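Local coordinates for beta-N-acetylhexosaminidase (Arthrobacter aurescens, PDB 3RCN), which probably hydrolyses terminal non-reducing N-acetyl-D-hexosamine residues from N-acetyl-beta-D-hexosaminides, as a member of glycosyl hydrolase family 20, at residues A[408-413]-A[422-427]; A[429-434]-A[476-481]. All coordinates share one frame; numbering follows the deposited sequence.

Contact 1 of 2, residues A[408-413]-A[422-427]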
# COMPACT_ATOMS: atom_id res chain seq x y z
N LEU A 408 -15.90 -3.19 14.48
CA LEU A 408 -14.58 -2.65 14.76
C LEU A 408 -14.45 -1.15 14.48
O LEU A 408 -13.42 -0.55 14.78
CB LEU A 408 -13.51 -3.43 13.99
CG LEU A 408 -13.42 -4.93 14.29
CD1 LEU A 408 -12.34 -5.61 13.44
CD2 LEU A 408 -13.17 -5.15 15.77
N ASP A 409 -15.47 -0.55 13.90
CA ASP A 409 -15.52 0.90 13.80
C ASP A 409 -15.82 1.51 15.18
O ASP A 409 -15.66 2.71 15.39
CB ASP A 409 -16.54 1.37 12.74
CG ASP A 409 -17.95 0.78 12.96
OD1 ASP A 409 -18.93 1.56 12.87
OD2 ASP A 409 -18.09 -0.44 13.21
N HIS A 410 -16.20 0.67 16.14
CA HIS A 410 -16.54 1.16 17.47
C HIS A 410 -15.31 1.41 18.32
O HIS A 410 -14.35 0.64 18.28
CB HIS A 410 -17.47 0.21 18.23
CG HIS A 410 -18.85 0.11 17.65
ND1 HIS A 410 -19.89 -0.48 18.32
CD2 HIS A 410 -19.34 0.52 16.45
CE1 HIS A 410 -20.97 -0.43 17.56
NE2 HIS A 410 -20.66 0.17 16.43
N ARG A 411 -15.38 2.47 19.13
CA ARG A 411 -14.30 2.92 19.98
C ARG A 411 -13.73 1.83 20.89
O ARG A 411 -14.47 1.01 21.42
CB ARG A 411 -14.78 4.08 20.84
CG ARG A 411 -15.82 3.70 21.86
CD ARG A 411 -16.84 4.81 21.95
NE ARG A 411 -17.98 4.47 22.79
CZ ARG A 411 -18.23 5.02 23.97
NH1 ARG A 411 -17.41 5.94 24.45
NH2 ARG A 411 -19.30 4.66 24.66
N GLN A 412 -12.40 1.83 21.05
CA GLN A 412 -11.69 0.76 21.74
C GLN A 412 -11.51 1.04 23.23
O GLN A 412 -10.98 0.21 23.96
CB GLN A 412 -10.33 0.54 21.08
CG GLN A 412 -10.48 0.31 19.60
CD GLN A 412 -9.22 -0.10 18.90
OE1 GLN A 412 -8.47 -0.96 19.37
NE2 GLN A 412 -8.97 0.50 17.73
N ALA A 413 -11.94 2.21 23.67
CA ALA A 413 -11.87 2.54 25.08
C ALA A 413 -12.86 3.64 25.42
O ALA A 413 -13.31 4.36 24.54
CB ALA A 413 -10.45 2.96 25.46
N VAL A 422 -17.40 6.40 18.48
CA VAL A 422 -18.76 6.05 18.09
C VAL A 422 -19.05 4.63 18.53
O VAL A 422 -18.14 3.82 18.71
CB VAL A 422 -18.98 6.14 16.55
CG1 VAL A 422 -18.92 7.59 16.07
CG2 VAL A 422 -18.01 5.26 15.79
N GLY A 423 -20.33 4.32 18.71
CA GLY A 423 -20.72 2.98 19.10
C GLY A 423 -20.39 2.71 20.55
O GLY A 423 -20.11 3.62 21.32
N PHE A 424 -20.46 1.43 20.91
CA PHE A 424 -20.17 0.97 22.26
C PHE A 424 -18.68 0.86 22.49
O PHE A 424 -17.91 0.72 21.54
CB PHE A 424 -20.83 -0.39 22.49
CG PHE A 424 -22.24 -0.47 21.99
CD1 PHE A 424 -23.24 0.27 22.58
CD2 PHE A 424 -22.57 -1.29 20.92
CE1 PHE A 424 -24.54 0.21 22.12
CE2 PHE A 424 -23.87 -1.37 20.46
CZ PHE A 424 -24.85 -0.62 21.06
N VAL A 425 -18.26 0.91 23.75
CA VAL A 425 -16.86 0.62 24.02
C VAL A 425 -16.67 -0.85 23.76
O VAL A 425 -17.30 -1.68 24.40
CB VAL A 425 -16.49 0.88 25.50
CG1 VAL A 425 -15.04 0.45 25.77
CG2 VAL A 425 -16.70 2.35 25.87
N THR A 426 -15.78 -1.18 22.83
CA THR A 426 -15.49 -2.57 22.54
C THR A 426 -13.99 -2.77 22.65
O THR A 426 -13.23 -2.35 21.77
CB THR A 426 -15.89 -2.89 21.09
OG1 THR A 426 -17.24 -2.46 20.85
CG2 THR A 426 -15.73 -4.39 20.81
N THR A 427 -13.57 -3.49 23.67
CA THR A 427 -12.15 -3.48 24.00
C THR A 427 -11.48 -4.75 23.52
O THR A 427 -12.14 -5.68 23.05
CB THR A 427 -11.94 -3.37 25.52
OG1 THR A 427 -12.43 -4.55 26.16
CG2 THR A 427 -12.69 -2.16 26.07
O HOH W 1 -15.10 4.81 17.27

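Contact 2 of 2, residues A[429-434]-A[476-481]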
# COMPACT_ATOMS: atom_id res chain seq x y z
N GLN A 429 -10.01 -7.01 25.37
CA GLN A 429 -10.34 -8.13 26.23
C GLN A 429 -11.79 -8.58 26.00
O GLN A 429 -12.06 -9.77 25.89
CB GLN A 429 -10.10 -7.76 27.69
CG GLN A 429 -10.43 -8.85 28.70
CD GLN A 429 -10.27 -8.36 30.14
OE1 GLN A 429 -10.45 -9.12 31.08
NE2 GLN A 429 -9.92 -7.09 30.31
N ALA A 430 -12.70 -7.62 25.90
CA ALA A 430 -14.10 -7.93 25.67
C ALA A 430 -14.26 -8.79 24.42
O ALA A 430 -14.93 -9.82 24.43
CB ALA A 430 -14.92 -6.65 25.56
N VAL A 431 -13.62 -8.36 23.34
CA VAL A 431 -13.67 -9.04 22.06
C VAL A 431 -13.03 -10.43 22.13
O VAL A 431 -13.41 -11.33 21.38
CB VAL A 431 -12.96 -8.17 20.99
CG1 VAL A 431 -12.14 -9.02 20.03
CG2 VAL A 431 -13.96 -7.31 20.26
N TYR A 432 -12.06 -10.59 23.03
CA TYR A 432 -11.35 -11.87 23.13
C TYR A 432 -12.17 -12.88 23.89
O TYR A 432 -11.99 -14.08 23.74
CB TYR A 432 -10.01 -11.70 23.83
CG TYR A 432 -9.20 -12.99 23.92
CD1 TYR A 432 -8.63 -13.55 22.77
CD2 TYR A 432 -8.98 -13.63 25.14
CE1 TYR A 432 -7.88 -14.72 22.84
CE2 TYR A 432 -8.23 -14.80 25.22
CZ TYR A 432 -7.68 -15.33 24.06
OH TYR A 432 -6.94 -16.49 24.12
N GLU A 433 -13.07 -12.37 24.71
CA GLU A 433 -13.93 -13.22 25.52
C GLU A 433 -15.31 -13.49 24.89
O GLU A 433 -16.14 -14.15 25.48
CB GLU A 433 -14.02 -12.64 26.93
CG GLU A 433 -12.65 -12.63 27.63
CD GLU A 433 -12.72 -12.16 29.07
OE1 GLU A 433 -13.79 -11.65 29.50
OE2 GLU A 433 -11.69 -12.30 29.78
N PHE A 434 -15.52 -12.99 23.67
CA PHE A 434 -16.76 -13.19 22.92
C PHE A 434 -17.11 -14.64 22.54
O PHE A 434 -16.23 -15.45 22.27
CB PHE A 434 -16.73 -12.36 21.64
CG PHE A 434 -17.69 -12.83 20.58
CD1 PHE A 434 -19.00 -12.35 20.54
CD2 PHE A 434 -17.30 -13.76 19.62
CE1 PHE A 434 -19.89 -12.79 19.56
CE2 PHE A 434 -18.18 -14.22 18.63
CZ PHE A 434 -19.47 -13.73 18.60
N SER A 476 -6.70 -9.38 15.86
CA SER A 476 -5.79 -10.46 16.20
C SER A 476 -6.42 -11.38 17.24
O SER A 476 -6.34 -12.61 17.14
CB SER A 476 -4.46 -9.92 16.72
OG SER A 476 -3.79 -9.16 15.73
N ALA A 477 -7.03 -10.77 18.25
CA ALA A 477 -7.74 -11.52 19.29
C ALA A 477 -8.95 -12.27 18.70
O ALA A 477 -9.21 -13.44 19.02
CB ALA A 477 -8.16 -10.58 20.39
N ILE A 478 -9.69 -11.59 17.83
CA ILE A 478 -10.79 -12.18 17.10
C ILE A 478 -10.35 -13.38 16.25
O ILE A 478 -11.02 -14.40 16.22
CB ILE A 478 -11.52 -11.11 16.25
CG1 ILE A 478 -12.43 -10.27 17.14
CG2 ILE A 478 -12.35 -11.75 15.17
CD1 ILE A 478 -12.61 -8.85 16.68
N SER A 479 -9.21 -13.27 15.57
CA SER A 479 -8.75 -14.38 14.74
C SER A 479 -8.55 -15.63 15.58
O SER A 479 -8.74 -16.75 15.10
CB SER A 479 -7.47 -14.04 13.97
OG SER A 479 -6.32 -14.05 14.81
N GLU A 480 -8.17 -15.44 16.85
CA GLU A 480 -7.97 -16.56 17.76
C GLU A 480 -9.32 -17.16 18.19
O GLU A 480 -9.50 -18.37 18.22
CB GLU A 480 -7.16 -16.15 18.99
CG GLU A 480 -6.91 -17.30 19.95
CD GLU A 480 -5.58 -17.22 20.69
OE1 GLU A 480 -4.53 -17.14 20.02
OE2 GLU A 480 -5.59 -17.25 21.94
N VAL A 481 -10.26 -16.28 18.52
CA VAL A 481 -11.60 -16.71 18.86
C VAL A 481 -12.18 -17.57 17.74
O VAL A 481 -12.81 -18.58 18.01
CB VAL A 481 -12.52 -15.50 19.17
CG1 VAL A 481 -13.97 -15.93 19.32
CG2 VAL A 481 -12.03 -14.74 20.41

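Contact 1 of 2, residues A[408-413]-A[422-427]
R411 binds the 422-427 segment through its backbone N, its backbone O and its side chain. R411 N donates to V422 O at 3.1 Å. R411 O accepts from T426 N at 2.9 Å, in a nearly straight bond. The side chain adds a third bond, from R411 NE to G423 O at 2.7 Å. R411 NE stands 37° out of the carbonyl plane of G423, off the lone pairs. A water links D409 O to V422 N and so extends the polar seam.

Both segments belong to the long excursion after strand 397-400 of the family's alpha/beta (TIM) barrel, before strand 449-456. Short strand 422-423 pairs in parallel with 531-532. R411 NH2 also bonds R533 O in that neighbouring region, and NH1 has a weak, long ion pair with a bound sulfate.

Two contacts are made over the faces of flat groups. V425 CG2 sits over the centre of one guanidinium face, 3.6 Å from R411 CZ. With an alanine here in place of R411, G423 O would probably lose its side-chain donor and V425 CG2 the flat group it rests on. The H410 ring carries G423 CA over one face in a CH-pi contact, 3.6 Å from the ring centroid and 7° off its normal. H410 CG is anti to its carbonyl carbon (chi1 -68°), which brings the ring under G423. G423 has positive phi, which favours glycine, and its CA lies directly over the ring. F424 lies alongside H410, the two rings oblique, with F424 CD2 3.8 Å from H410 CE1.

Contact 2 of 2, residues A[429-434]-A[476-481]
E480 OE2 is gripped by two groups, the hydroxyl of Y432 and the guanidinium of R497. Y432 OH donates to E480 OE2 at 2.7 Å. The hydroxyl comes from the anti side of the carboxylate, 19° out of its plane, and the ring and carboxylate planes are 61° apart. Y432 CG is anti to the backbone N (chi1 -178°), which carries the ring across to helix 474-483. The other oxygen, E480 OE1, takes a hydrogen bond from A13 N.

Beyond the hydroxyl the contact is largely nonpolar. Y432 CD1 lies 3.8 Å from A477 CB. F494 of helix 491-508 stacks on the Y432 ring, and R489 makes a cation-pi contact with it. V481 CG2 meets the end of helix 428-432, and V481 CG1 the F434 that follows it. V481 CG2 is 3.4 Å from Y432 O. V481 CG1 meets the edge of the F434 ring, 4.0 Å from F434 CD2. V431 faces I478, though the fine geometry of that pair is doubtful.

Short helix 428-432 is thus docked on helix 474-483 of the catalytic domain. With a hydroxyl and an arginine both on OE2, the buried E480 is likely to stay ionised.

In the fold
The two contacts follow one another along the chain, their centres about 14 Å apart. T427 joins them: it ends contact 1 and caps helix 428-432 with OG1, bonded to A430 N. The two also touch directly. T426 CG2 packs on V431 CG2 at 3.5 Å, and L408 CD2 on I478 CD1 at 3.9 Å. R474, at the start of helix 474-483, bonds H410 O, tying that helix to contact 1 as well. Contact 1 is the nearer to the active site: the D409 side chain lies about 10 Å from that of E316, the predicted proton donor. Contact 2 lies away from it. A glycerol, probably from crystallisation, bonds Q412 NE2, which also bonds F469 O.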